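Local coordinates for acyl-CoA dehydrogenase domain protein Tcur3483 (PDB 6WY9) that binds FAD, here modelled in its reduced dihydro form, and probably oxidises a CH-CH bond of its substrate as an acyl-CoA dehydrogenase, at residues R61-V66 and D139-I144; F177-N182 and M226-T231; A184-L189 and I205-T210. All coordinates share one frame; numbering follows the deposited sequence.

Contact 1 of 3, residues R61-V66 and D139-I144. With FDA (dihydroflavine-adenine dinucleotide), chain C.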
loop_
_atom_site.group_PDB
_atom_site.type_symbol
_atom_site.label_atom_id
_atom_site.label_comp_id
_atom_site.label_asym_id
_atom_site.label_seq_id
_atom_site.Cartn_x
_atom_site.Cartn_y
_atom_site.Cartn_z
ATOM N N ARG A 61 38.391 -4.249 -12.092
ATOM C CA ARG A 61 38.461 -3.978 -13.524
ATOM C C ARG A 61 37.718 -2.722 -13.918
ATOM O O ARG A 61 37.598 -2.427 -15.112
ATOM C CB ARG A 61 37.913 -5.175 -14.308
ATOM C CG ARG A 61 38.791 -6.400 -14.188
ATOM C CD ARG A 61 39.531 -6.692 -15.493
ATOM N NE ARG A 61 38.767 -7.575 -16.377
ATOM C CZ ARG A 61 38.704 -8.896 -16.230
ATOM N NH1 ARG A 61 37.992 -9.631 -17.073
ATOM N NH2 ARG A 61 39.356 -9.483 -15.231
ATOM N N PHE A 62 37.227 -1.965 -12.941
ATOM C CA PHE A 62 36.485 -0.759 -13.273
ATOM C C PHE A 62 37.328 0.188 -14.128
ATOM O O PHE A 62 36.915 0.576 -15.228
ATOM C CB PHE A 62 36.000 -0.100 -11.987
ATOM C CG PHE A 62 35.337 1.225 -12.192
ATOM C CD1 PHE A 62 34.225 1.344 -13.008
ATOM C CD2 PHE A 62 35.808 2.356 -11.527
ATOM C CE1 PHE A 62 33.611 2.568 -13.181
ATOM C CE2 PHE A 62 35.203 3.587 -11.701
ATOM C CZ PHE A 62 34.113 3.705 -12.520
ATOM N N ARG A 63 38.537 0.527 -13.671
ATOM C CA ARG A 63 39.344 1.508 -14.398
ATOM C C ARG A 63 39.704 0.998 -15.780
ATOM O O ARG A 63 39.823 1.780 -16.729
ATOM C CB ARG A 63 40.624 1.851 -13.623
ATOM C CG ARG A 63 40.405 2.406 -12.245
ATOM C CD ARG A 63 39.569 3.656 -12.303
ATOM N NE ARG A 63 40.110 4.642 -13.238
ATOM C CZ ARG A 63 40.786 5.725 -12.860
ATOM N NH1 ARG A 63 41.000 5.963 -11.570
ATOM N NH2 ARG A 63 41.239 6.569 -13.782
ATOM N N GLU A 64 39.930 -0.310 -15.895
ATOM C CA GLU A 64 40.191 -0.940 -17.185
ATOM C C GLU A 64 39.071 -0.662 -18.181
ATOM O O GLU A 64 39.322 -0.313 -19.344
ATOM C CB GLU A 64 40.351 -2.440 -16.969
ATOM C CG GLU A 64 41.192 -3.142 -17.984
ATOM C CD GLU A 64 41.257 -4.626 -17.708
ATOM O OE1 GLU A 64 40.731 -5.412 -18.532
ATOM O OE2 GLU A 64 41.812 -4.994 -16.647
ATOM N N VAL A 65 37.821 -0.848 -17.750
ATOM C CA VAL A 65 36.682 -0.530 -18.610
ATOM C C VAL A 65 36.649 0.962 -18.917
ATOM O O VAL A 65 36.590 1.366 -20.082
ATOM C CB VAL A 65 35.365 -0.995 -17.959
ATOM C CG1 VAL A 65 34.182 -0.784 -18.912
ATOM C CG2 VAL A 65 35.458 -2.447 -17.536
ATOM N N VAL A 66 36.676 1.801 -17.870
ATOM C CA VAL A 66 36.548 3.248 -18.062
ATOM C C VAL A 66 37.540 3.727 -19.108
ATOM O O VAL A 66 37.181 4.460 -20.038
ATOM C CB VAL A 66 36.735 4.001 -16.731
ATOM C CG1 VAL A 66 36.846 5.515 -16.971
ATOM C CG2 VAL A 66 35.584 3.696 -15.749
ATOM N N ASP A 139 40.767 8.797 -18.093
ATOM C CA ASP A 139 41.957 8.675 -17.264
ATOM C C ASP A 139 41.766 9.184 -15.839
ATOM O O ASP A 139 42.584 8.855 -14.973
ATOM C CB ASP A 139 43.141 9.412 -17.907
ATOM C CG ASP A 139 43.621 8.725 -19.171
ATOM O OD1 ASP A 139 44.071 7.559 -19.093
ATOM O OD2 ASP A 139 43.512 9.339 -20.249
ATOM N N ILE A 140 40.723 9.965 -15.567
ATOM C CA ILE A 140 40.484 10.503 -14.235
ATOM C C ILE A 140 39.120 10.035 -13.758
ATOM O O ILE A 140 38.109 10.266 -14.437
ATOM C CB ILE A 140 40.536 12.035 -14.208
ATOM C CG1 ILE A 140 41.923 12.542 -14.573
ATOM C CG2 ILE A 140 40.131 12.536 -12.812
ATOM C CD1 ILE A 140 41.914 13.991 -14.959
ATOM N N VAL A 141 39.087 9.411 -12.587
ATOM C CA VAL A 141 37.833 9.023 -11.954
ATOM C C VAL A 141 37.752 9.689 -10.589
ATOM O O VAL A 141 38.767 9.834 -9.898
ATOM C CB VAL A 141 37.687 7.488 -11.843
ATOM C CG1 VAL A 141 36.562 7.101 -10.849
ATOM C CG2 VAL A 141 37.410 6.869 -13.229
ATOM N N PHE A 142 36.543 10.122 -10.221
ATOM C CA PHE A 142 36.259 10.838 -8.988
ATOM C C PHE A 142 35.404 9.982 -8.079
ATOM O O PHE A 142 34.614 9.163 -8.547
ATOM C CB PHE A 142 35.499 12.145 -9.235
ATOM C CG PHE A 142 36.392 13.351 -9.499
ATOM C CD1 PHE A 142 36.961 13.542 -10.739
ATOM C CD2 PHE A 142 36.635 14.306 -8.499
ATOM C CE1 PHE A 142 37.785 14.656 -10.991
ATOM C CE2 PHE A 142 37.443 15.419 -8.744
ATOM C CZ PHE A 142 38.016 15.584 -10.005
ATOM N N ALA A 143 35.522 10.215 -6.776
ATOM C CA ALA A 143 34.593 9.648 -5.814
ATOM C C ALA A 143 33.996 10.791 -4.989
ATOM O O ALA A 143 34.623 11.840 -4.815
ATOM C CB ALA A 143 35.301 8.576 -4.940
ATOM N N ILE A 144 32.756 10.610 -4.516
ATOM C CA ILE A 144 32.033 11.672 -3.810
ATOM C C ILE A 144 32.268 11.532 -2.310
ATOM O O ILE A 144 31.881 10.523 -1.701
ATOM C CB ILE A 144 30.520 11.642 -4.097
ATOM C CG1 ILE A 144 30.194 11.813 -5.583
ATOM C CG2 ILE A 144 29.860 12.794 -3.306
ATOM C CD1 ILE A 144 30.704 13.132 -6.163
HETATM P PA FDA C . 20.668 8.522 8.502
HETATM O O1A FDA C . 21.021 7.903 9.816
HETATM O O2A FDA C . 20.869 10.033 8.295
HETATM O O5B FDA C . 18.999 8.338 8.279
HETATM C C5B FDA C . 18.709 6.968 8.363
HETATM C C4B FDA C . 17.206 6.818 8.060
HETATM O O4B FDA C . 16.510 7.774 8.994
HETATM C C3B FDA C . 16.808 7.369 6.690
HETATM O O3B FDA C . 16.876 6.412 5.698
HETATM C C2B FDA C . 15.346 7.709 6.917
HETATM O O2B FDA C . 14.469 6.525 7.041
HETATM C C1B FDA C . 15.339 8.356 8.337
HETATM N N9A FDA C . 15.397 9.817 8.343
HETATM C C8A FDA C . 16.529 10.656 8.306
HETATM N N7A FDA C . 16.208 11.941 8.394
HETATM C C5A FDA C . 14.833 11.959 8.487
HETATM C C6A FDA C . 13.929 13.029 8.574
HETATM N N6A FDA C . 14.347 14.309 8.597
HETATM N N1A FDA C . 12.600 12.796 8.646
HETATM C C2A FDA C . 12.252 11.476 8.612
HETATM N N3A FDA C . 12.996 10.347 8.522
HETATM C C4A FDA C . 14.305 10.640 8.472
HETATM N N1 FDA C . 27.741 8.993 0.437
HETATM C C2 FDA C . 28.813 9.766 -0.057
HETATM O O2 FDA C . 29.162 10.810 0.537
HETATM N N3 FDA C . 29.426 9.296 -1.213
HETATM C C4 FDA C . 29.056 8.116 -1.897
HETATM O O4 FDA C . 29.676 7.774 -2.896
HETATM C C4X FDA C . 27.956 7.389 -1.323
HETATM N N5 FDA C . 27.530 6.209 -1.936
HETATM C C5X FDA C . 26.861 5.291 -1.172
HETATM C C6 FDA C . 26.778 4.001 -1.547
HETATM C C7 FDA C . 26.097 3.079 -0.712
HETATM C C7M FDA C . 26.039 1.728 -1.140
HETATM C C8 FDA C . 25.502 3.454 0.434
HETATM C C8M FDA C . 24.782 2.498 1.300
HETATM C C9 FDA C . 25.556 4.787 0.807
HETATM C C9A FDA C . 26.246 5.693 0.009
HETATM N N10 FDA C . 26.311 7.050 0.367
HETATM C C10 FDA C . 27.344 7.806 -0.196
HETATM C "C1'" FDA C . 25.757 7.470 1.687
HETATM C "C2'" FDA C . 24.304 8.007 1.564
HETATM O "O2'" FDA C . 24.292 9.219 0.979
HETATM C "C3'" FDA C . 23.786 8.035 3.073
HETATM O "O3'" FDA C . 23.602 6.724 3.567
HETATM C "C4'" FDA C . 22.514 8.862 3.188
HETATM O "O4'" FDA C . 22.863 10.187 2.978
HETATM C "C5'" FDA C . 21.865 8.572 4.569
HETATM O "O5'" FDA C . 22.758 8.997 5.555
HETATM P P FDA C . 22.807 7.884 6.755
HETATM O O1P FDA C . 23.188 6.645 6.102
HETATM O O2P FDA C . 23.674 8.469 7.859
HETATM O O3P FDA C . 21.268 7.640 7.328
#
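D139 offers its carbonyl oxygen to R63, which reaches across from the first turn of helix 62-71. The atoms R63 NH2 and D139 O are 2.9 Å apart, the oxygen lying in the guanidinium plane at its edge, but the N-H...O angle of 123° makes this a weak bond. The carboxylate of D139 is not the partner: OD1 stays 6.1 Å from R63 NH2, while OD2 bonds to S137. I140 passes with its side chain directed away from the helix, onto Y186 and I135. V141 carries the apolar half of the contact. Its CG2 lies over one face of the R63 guanidinium, 3.5 Å from R63 NE and displaced toward the rim of the group. The arginine chain is bent at both chi2 (-58°) and chi3, curling back so that this face, and not just the tip, meets the valine. V141 CG1 instead comes to the ring edge of F62, 3.9 Å from F62 CE2, and V66 CG1 stands 4.0 Å from V141 CG2. From F142 the chain becomes strand 142-145, which leaves the helix and runs to the cofactor. There I144 O accepts the flavin N3-H at 2.8 Å with an angle of 157°. A leucine in place of R63 would probably leave the D139 carbonyl without this donor and deprive D185 of the cation it meets at R63 NH1. The guanidinium thus divides its work: its face is given to a valine and its N-H groups to acceptors, NH1 holding D185 in a salt bridge and also the carbonyl of T183. NE is buried here with no polar partner in the model, V141 CG2 lying against it; D185, which also takes the V141 N-H, probably balances the positive charge of the guanidinium.

Contact 2 of 3, residues F177-N182 and M226-T231. With FDA (dihydroflavine-adenine dinucleotide), chain C.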
loop_
_atom_site.group_PDB
_atom_site.type_symbol
_atom_site.label_atom_id
_atom_site.label_comp_id
_atom_site.label_asym_id
_atom_site.label_seq_id
_atom_site.Cartn_x
_atom_site.Cartn_y
_atom_site.Cartn_z
ATOM N N PHE A 177 31.032 5.437 3.452
ATOM C CA PHE A 177 30.326 5.036 2.233
ATOM C C PHE A 177 30.814 5.820 1.001
ATOM O O PHE A 177 30.040 6.134 0.083
ATOM C CB PHE A 177 28.788 5.150 2.361
ATOM C CG PHE A 177 28.232 4.553 3.615
ATOM C CD1 PHE A 177 28.344 3.194 3.866
ATOM C CD2 PHE A 177 27.609 5.361 4.568
ATOM C CE1 PHE A 177 27.862 2.643 5.076
ATOM C CE2 PHE A 177 27.099 4.814 5.772
ATOM C CZ PHE A 177 27.232 3.448 6.018
ATOM N N THR A 178 32.111 6.085 0.942
ATOM C CA THR A 178 32.719 6.771 -0.201
ATOM C C THR A 178 32.895 5.765 -1.327
ATOM O O THR A 178 33.977 5.205 -1.497
ATOM C CB THR A 178 34.075 7.363 0.183
ATOM O OG1 THR A 178 33.996 8.025 1.460
ATOM C CG2 THR A 178 34.531 8.348 -0.872
ATOM N N SER A 179 31.853 5.582 -2.150
ATOM C CA SER A 179 31.928 4.602 -3.233
ATOM C C SER A 179 33.020 4.967 -4.213
ATOM O O SER A 179 33.110 6.118 -4.659
ATOM C CB SER A 179 30.618 4.492 -4.029
ATOM O OG SER A 179 29.519 4.429 -3.176
ATOM N N GLY A 180 33.773 3.947 -4.619
ATOM C CA GLY A 180 34.857 4.072 -5.562
ATOM C C GLY A 180 36.130 4.691 -5.002
ATOM O O GLY A 180 37.082 4.880 -5.764
ATOM N N ALA A 181 36.189 5.036 -3.714
ATOM C CA ALA A 181 37.388 5.729 -3.249
ATOM C C ALA A 181 38.635 4.876 -3.456
ATOM O O ALA A 181 39.725 5.420 -3.630
ATOM C CB ALA A 181 37.269 6.143 -1.780
ATOM N N ASN A 182 38.491 3.545 -3.433
ATOM C CA ASN A 182 39.616 2.630 -3.637
ATOM C C ASN A 182 40.112 2.607 -5.080
ATOM O O ASN A 182 41.241 2.163 -5.327
ATOM C CB ASN A 182 39.220 1.205 -3.212
ATOM C CG ASN A 182 37.930 0.704 -3.909
ATOM O OD1 ASN A 182 36.954 1.437 -4.054
ATOM N ND2 ASN A 182 37.938 -0.552 -4.337
ATOM N N MET A 226 28.236 -5.008 -3.286
ATOM C CA MET A 226 29.175 -3.924 -3.522
ATOM C C MET A 226 30.162 -3.777 -2.371
ATOM O O MET A 226 29.850 -4.062 -1.214
ATOM C CB MET A 226 28.449 -2.590 -3.661
ATOM C CG MET A 226 27.664 -2.367 -4.917
ATOM S SD MET A 226 27.474 -0.561 -5.049
ATOM C CE MET A 226 29.195 -0.047 -5.233
ATOM N N VAL A 227 31.356 -3.298 -2.699
ATOM C CA VAL A 227 32.306 -2.815 -1.708
ATOM C C VAL A 227 32.372 -1.298 -1.856
ATOM O O VAL A 227 32.678 -0.794 -2.940
ATOM C CB VAL A 227 33.688 -3.459 -1.881
ATOM C CG1 VAL A 227 34.664 -2.891 -0.865
ATOM C CG2 VAL A 227 33.594 -4.988 -1.730
ATOM N N VAL A 228 32.037 -0.569 -0.789
ATOM C CA VAL A 228 32.312 0.868 -0.730
ATOM C C VAL A 228 33.400 1.050 0.331
ATOM O O VAL A 228 34.085 0.081 0.666
ATOM C CB VAL A 228 31.020 1.675 -0.478
ATOM C CG1 VAL A 228 30.025 1.454 -1.657
ATOM C CG2 VAL A 228 30.361 1.271 0.842
ATOM N N THR A 229 33.611 2.263 0.855
ATOM C CA THR A 229 34.738 2.494 1.759
ATOM C C THR A 229 34.365 3.490 2.843
ATOM O O THR A 229 33.344 4.183 2.775
ATOM C CB THR A 229 35.988 3.038 1.031
ATOM O OG1 THR A 229 35.749 4.400 0.634
ATOM C CG2 THR A 229 36.309 2.206 -0.213
ATOM N N ALA A 230 35.199 3.528 3.869
ATOM C CA ALA A 230 35.369 4.715 4.686
ATOM C C ALA A 230 36.668 5.363 4.214
ATOM O O ALA A 230 37.594 4.667 3.809
ATOM C CB ALA A 230 35.436 4.374 6.183
ATOM N N THR A 231 36.722 6.688 4.211
ATOM C CA THR A 231 37.954 7.365 3.857
ATOM C C THR A 231 38.357 8.251 5.019
ATOM O O THR A 231 37.502 8.715 5.784
ATOM C CB THR A 231 37.816 8.174 2.549
ATOM O OG1 THR A 231 36.646 9.014 2.597
ATOM C CG2 THR A 231 37.726 7.206 1.327
HETATM P PA FDA C . 20.668 8.522 8.502
HETATM O O1A FDA C . 21.021 7.903 9.816
HETATM O O2A FDA C . 20.869 10.033 8.295
HETATM O O5B FDA C . 18.999 8.338 8.279
HETATM C C5B FDA C . 18.709 6.968 8.363
HETATM C C4B FDA C . 17.206 6.818 8.060
HETATM O O4B FDA C . 16.510 7.774 8.994
HETATM C C3B FDA C . 16.808 7.369 6.690
HETATM O O3B FDA C . 16.876 6.412 5.698
HETATM C C2B FDA C . 15.346 7.709 6.917
HETATM O O2B FDA C . 14.469 6.525 7.041
HETATM C C1B FDA C . 15.339 8.356 8.337
HETATM N N9A FDA C . 15.397 9.817 8.343
HETATM C C8A FDA C . 16.529 10.656 8.306
HETATM N N7A FDA C . 16.208 11.941 8.394
HETATM C C5A FDA C . 14.833 11.959 8.487
HETATM C C6A FDA C . 13.929 13.029 8.574
HETATM N N6A FDA C . 14.347 14.309 8.597
HETATM N N1A FDA C . 12.600 12.796 8.646
HETATM C C2A FDA C . 12.252 11.476 8.612
HETATM N N3A FDA C . 12.996 10.347 8.522
HETATM C C4A FDA C . 14.305 10.640 8.472
HETATM N N1 FDA C . 27.741 8.993 0.437
HETATM C C2 FDA C . 28.813 9.766 -0.057
HETATM O O2 FDA C . 29.162 10.810 0.537
HETATM N N3 FDA C . 29.426 9.296 -1.213
HETATM C C4 FDA C . 29.056 8.116 -1.897
HETATM O O4 FDA C . 29.676 7.774 -2.896
HETATM C C4X FDA C . 27.956 7.389 -1.323
HETATM N N5 FDA C . 27.530 6.209 -1.936
HETATM C C5X FDA C . 26.861 5.291 -1.172
HETATM C C6 FDA C . 26.778 4.001 -1.547
HETATM C C7 FDA C . 26.097 3.079 -0.712
HETATM C C7M FDA C . 26.039 1.728 -1.140
HETATM C C8 FDA C . 25.502 3.454 0.434
HETATM C C8M FDA C . 24.782 2.498 1.300
HETATM C C9 FDA C . 25.556 4.787 0.807
HETATM C C9A FDA C . 26.246 5.693 0.009
HETATM N N10 FDA C . 26.311 7.050 0.367
HETATM C C10 FDA C . 27.344 7.806 -0.196
HETATM C "C1'" FDA C . 25.757 7.470 1.687
HETATM C "C2'" FDA C . 24.304 8.007 1.564
HETATM O "O2'" FDA C . 24.292 9.219 0.979
HETATM C "C3'" FDA C . 23.786 8.035 3.073
HETATM O "O3'" FDA C . 23.602 6.724 3.567
HETATM C "C4'" FDA C . 22.514 8.862 3.188
HETATM O "O4'" FDA C . 22.863 10.187 2.978
HETATM C "C5'" FDA C . 21.865 8.572 4.569
HETATM O "O5'" FDA C . 22.758 8.997 5.555
HETATM P P FDA C . 22.807 7.884 6.755
HETATM O O1P FDA C . 23.188 6.645 6.102
HETATM O O2P FDA C . 23.674 8.469 7.859
HETATM O O3P FDA C . 21.268 7.640 7.328
HETATM O O HOH W 1 34.247 1.355 -3.408
#
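T178 O is gripped from opposite faces of its carbonyl plane by T229 OG1, at 2.9 Å, and by A181 N, whose bond closes the type II beta turn T178-A181. This turn, following strand 168-176, lies against strand 227-239 of the antiparallel sheet in the middle domain and borders the flavin. The hydroxyl of T229 stands between its own backbone N and carbonyl carbon (chi1 71°), a setting that aims OG1 at the turn and sends CG2 toward N182. In return T178 N donates to T229 O over 2.9 Å, so the two threonines are tied by two bonds. Two residues further along the strand, T231 OG1 shares a hydrogen bond of 3.0 Å with T178 OG1, the two side chains crossing at about a right angle; T231 OG1 is also hydrogen-bonded to Y233 OH. A181 CB packs tightly on T231 CG2, at 3.3 Å. A water accepts from G180 N, within the turn, and donates to N182 OD1 and V227 O, bridging turn and strand, while N182 ND2 is held by G58 O. V228 faces the cofactor end: CG1 approaches S179 OG, and CG2 reaches the ring edge of F177, 4.1 Å from F177 CD1. F177 in turn sets its CB against the flavin, and S179 N donates to flavin O4 over 3.2 Å, so the threonine bonds are likely to steady a turn that binds the cofactor. The S179 hydroxyl bonds only weakly to that oxygen, and S179 OG comes 2.9 Å from flavin N5.

Contact 3 of 3, residues A184-L189 and I205-T210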
loop_
_atom_site.group_PDB
_atom_site.type_symbol
_atom_site.label_atom_id
_atom_site.label_comp_id
_atom_site.label_asym_id
_atom_site.label_seq_id
_atom_site.Cartn_x
_atom_site.Cartn_y
_atom_site.Cartn_z
ATOM N N ALA A 184 39.359 5.473 -7.344
ATOM C CA ALA A 184 39.353 6.836 -7.852
ATOM C C ALA A 184 40.742 7.476 -7.742
ATOM O O ALA A 184 41.595 7.047 -6.959
ATOM C CB ALA A 184 38.332 7.690 -7.091
ATOM N N ASP A 185 40.947 8.521 -8.549
ATOM C CA ASP A 185 42.127 9.372 -8.474
ATOM C C ASP A 185 41.916 10.619 -7.629
ATOM O O ASP A 185 42.906 11.214 -7.181
ATOM C CB ASP A 185 42.552 9.822 -9.871
ATOM C CG ASP A 185 42.686 8.673 -10.831
ATOM O OD1 ASP A 185 43.556 7.806 -10.615
ATOM O OD2 ASP A 185 41.902 8.629 -11.792
ATOM N N TYR A 186 40.664 11.051 -7.439
ATOM C CA TYR A 186 40.367 12.259 -6.674
ATOM C C TYR A 186 39.056 12.101 -5.919
ATOM O O TYR A 186 38.119 11.458 -6.402
ATOM C CB TYR A 186 40.250 13.486 -7.564
ATOM C CG TYR A 186 41.511 13.810 -8.325
ATOM C CD1 TYR A 186 42.574 14.467 -7.703
ATOM C CD2 TYR A 186 41.629 13.472 -9.660
ATOM C CE1 TYR A 186 43.723 14.765 -8.404
ATOM C CE2 TYR A 186 42.767 13.769 -10.370
ATOM C CZ TYR A 186 43.807 14.416 -9.740
ATOM O OH TYR A 186 44.933 14.704 -10.460
ATOM N N ILE A 187 38.998 12.720 -4.734
ATOM C CA ILE A 187 37.780 12.824 -3.944
ATOM C C ILE A 187 37.191 14.214 -4.141
ATOM O O ILE A 187 37.899 15.230 -4.032
ATOM C CB ILE A 187 38.044 12.552 -2.448
ATOM C CG1 ILE A 187 38.934 11.318 -2.269
ATOM C CG2 ILE A 187 36.730 12.346 -1.707
ATOM C CD1 ILE A 187 38.280 9.969 -2.688
ATOM N N TRP A 188 35.895 14.258 -4.436
ATOM C CA TRP A 188 35.129 15.502 -4.431
ATOM C C TRP A 188 34.651 15.683 -2.995
ATOM O O TRP A 188 33.666 15.076 -2.585
ATOM C CB TRP A 188 33.990 15.377 -5.423
ATOM C CG TRP A 188 32.955 16.407 -5.476
ATOM C CD1 TRP A 188 31.795 16.436 -4.764
ATOM C CD2 TRP A 188 32.897 17.509 -6.399
ATOM N NE1 TRP A 188 31.017 17.506 -5.173
ATOM C CE2 TRP A 188 31.680 18.185 -6.166
ATOM C CE3 TRP A 188 33.765 17.995 -7.384
ATOM C CZ2 TRP A 188 31.313 19.331 -6.871
ATOM C CZ3 TRP A 188 33.398 19.126 -8.090
ATOM C CH2 TRP A 188 32.183 19.783 -7.829
ATOM N N LEU A 189 35.375 16.492 -2.210
ATOM C CA LEU A 189 35.276 16.436 -0.753
ATOM C C LEU A 189 34.579 17.672 -0.189
ATOM O O LEU A 189 35.052 18.803 -0.376
ATOM C CB LEU A 189 36.653 16.270 -0.115
ATOM C CG LEU A 189 36.638 16.017 1.393
ATOM C CD1 LEU A 189 36.097 14.612 1.698
ATOM C CD2 LEU A 189 38.045 16.208 1.951
ATOM N N ILE A 205 33.662 22.714 -1.278
ATOM C CA ILE A 205 34.075 21.528 -2.019
ATOM C C ILE A 205 35.564 21.650 -2.331
ATOM O O ILE A 205 36.011 22.671 -2.875
ATOM C CB ILE A 205 33.232 21.389 -3.302
ATOM C CG1 ILE A 205 31.777 21.063 -2.935
ATOM C CG2 ILE A 205 33.841 20.374 -4.289
ATOM C CD1 ILE A 205 31.568 19.699 -2.267
ATOM N N ILE A 206 36.346 20.632 -1.963
ATOM C CA ILE A 206 37.780 20.601 -2.260
ATOM C C ILE A 206 38.151 19.279 -2.937
ATOM O O ILE A 206 37.725 18.202 -2.494
ATOM C CB ILE A 206 38.642 20.797 -0.995
ATOM C CG1 ILE A 206 38.129 21.979 -0.175
ATOM C CG2 ILE A 206 40.098 21.007 -1.404
ATOM C CD1 ILE A 206 39.025 22.367 1.059
ATOM N N ILE A 207 38.966 19.353 -3.994
ATOM C CA ILE A 207 39.412 18.144 -4.687
ATOM C C ILE A 207 40.690 17.645 -4.026
ATOM O O ILE A 207 41.692 18.368 -3.953
ATOM C CB ILE A 207 39.617 18.380 -6.194
ATOM C CG1 ILE A 207 38.330 18.916 -6.839
ATOM C CG2 ILE A 207 40.092 17.067 -6.910
ATOM C CD1 ILE A 207 38.484 19.215 -8.338
ATOM N N VAL A 208 40.657 16.409 -3.552
ATOM C CA VAL A 208 41.770 15.802 -2.837
ATOM C C VAL A 208 42.291 14.634 -3.663
ATOM O O VAL A 208 41.537 13.699 -3.952
ATOM C CB VAL A 208 41.356 15.323 -1.438
ATOM C CG1 VAL A 208 42.565 14.693 -0.736
ATOM C CG2 VAL A 208 40.755 16.477 -0.637
ATOM N N PRO A 209 43.570 14.619 -4.039
ATOM C CA PRO A 209 44.117 13.449 -4.738
ATOM C C PRO A 209 44.182 12.243 -3.807
ATOM O O PRO A 209 44.495 12.368 -2.618
ATOM C CB PRO A 209 45.513 13.918 -5.164
ATOM C CG PRO A 209 45.883 14.907 -4.117
ATOM C CD PRO A 209 44.606 15.624 -3.743
ATOM N N THR A 210 43.863 11.063 -4.354
ATOM C CA THR A 210 43.831 9.860 -3.536
ATOM C C THR A 210 45.222 9.332 -3.237
ATOM O O THR A 210 45.348 8.397 -2.440
ATOM C CB THR A 210 42.973 8.753 -4.196
ATOM O OG1 THR A 210 43.384 8.503 -5.558
ATOM C CG2 THR A 210 41.517 9.153 -4.167
#
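I205 covers one face of the W188 indole in this antiparallel beta hairpin of strands 186-192 and 203-209: I205 CG2 sits above the six-membered ring, 3.6 Å from its centroid and only 10° off the normal, a CH-pi contact. W188 has CG opposite its backbone N (chi1 171°), which swings the indole toward I205, two residues from its pair partner I207; I205 CD1 passes near NE1, whose hydrogen bond goes to Y146. On the same sheet face Y186 turns its ring obliquely to P209, with Y186 CE1 3.8 Å from P209 CB, while Y186 CB rests on I207 CG2. The other face carries I187, L189, I206 and V208. There L189 and V208 lie diagonally across the strands, L189 CD2 being 3.8 Å from V208 CG2. Pairs I187-V208 and L189-I206 are the hydrogen-bonded ones, each closed by two backbone bonds. Past the last pair, T210 crosses I187 at about a right angle with its methyl on I187 CD1, T210 N donates to D185 O, and T210 OG1 donates to A184 O at 2.7 Å.

How the contacts relate
The three contact centres lie about 13 Å apart. Strand 142-145 of contact 1 touches both others: A143 CB packs 3.3 Å from S179 O of contact 2, and A143 O lies 2.8 Å from W188 N of contact 3, a probable hydrogen bond. R63 NH1 and D185 OD2, 2.8 Å apart, form a salt bridge linking contacts 1 and 3. Contact 2 meets contact 3 more loosely, through A181 CB and I187 CD1, 4.1 Å apart. Contacts 1 and 2 touch the flavin directly, I144 at N3 and S179 at O4, on the neighbouring ring carbon. Contact 3 stands further back, with the I187 side chain about 8 Å from the cofactor, beside strand 142-145.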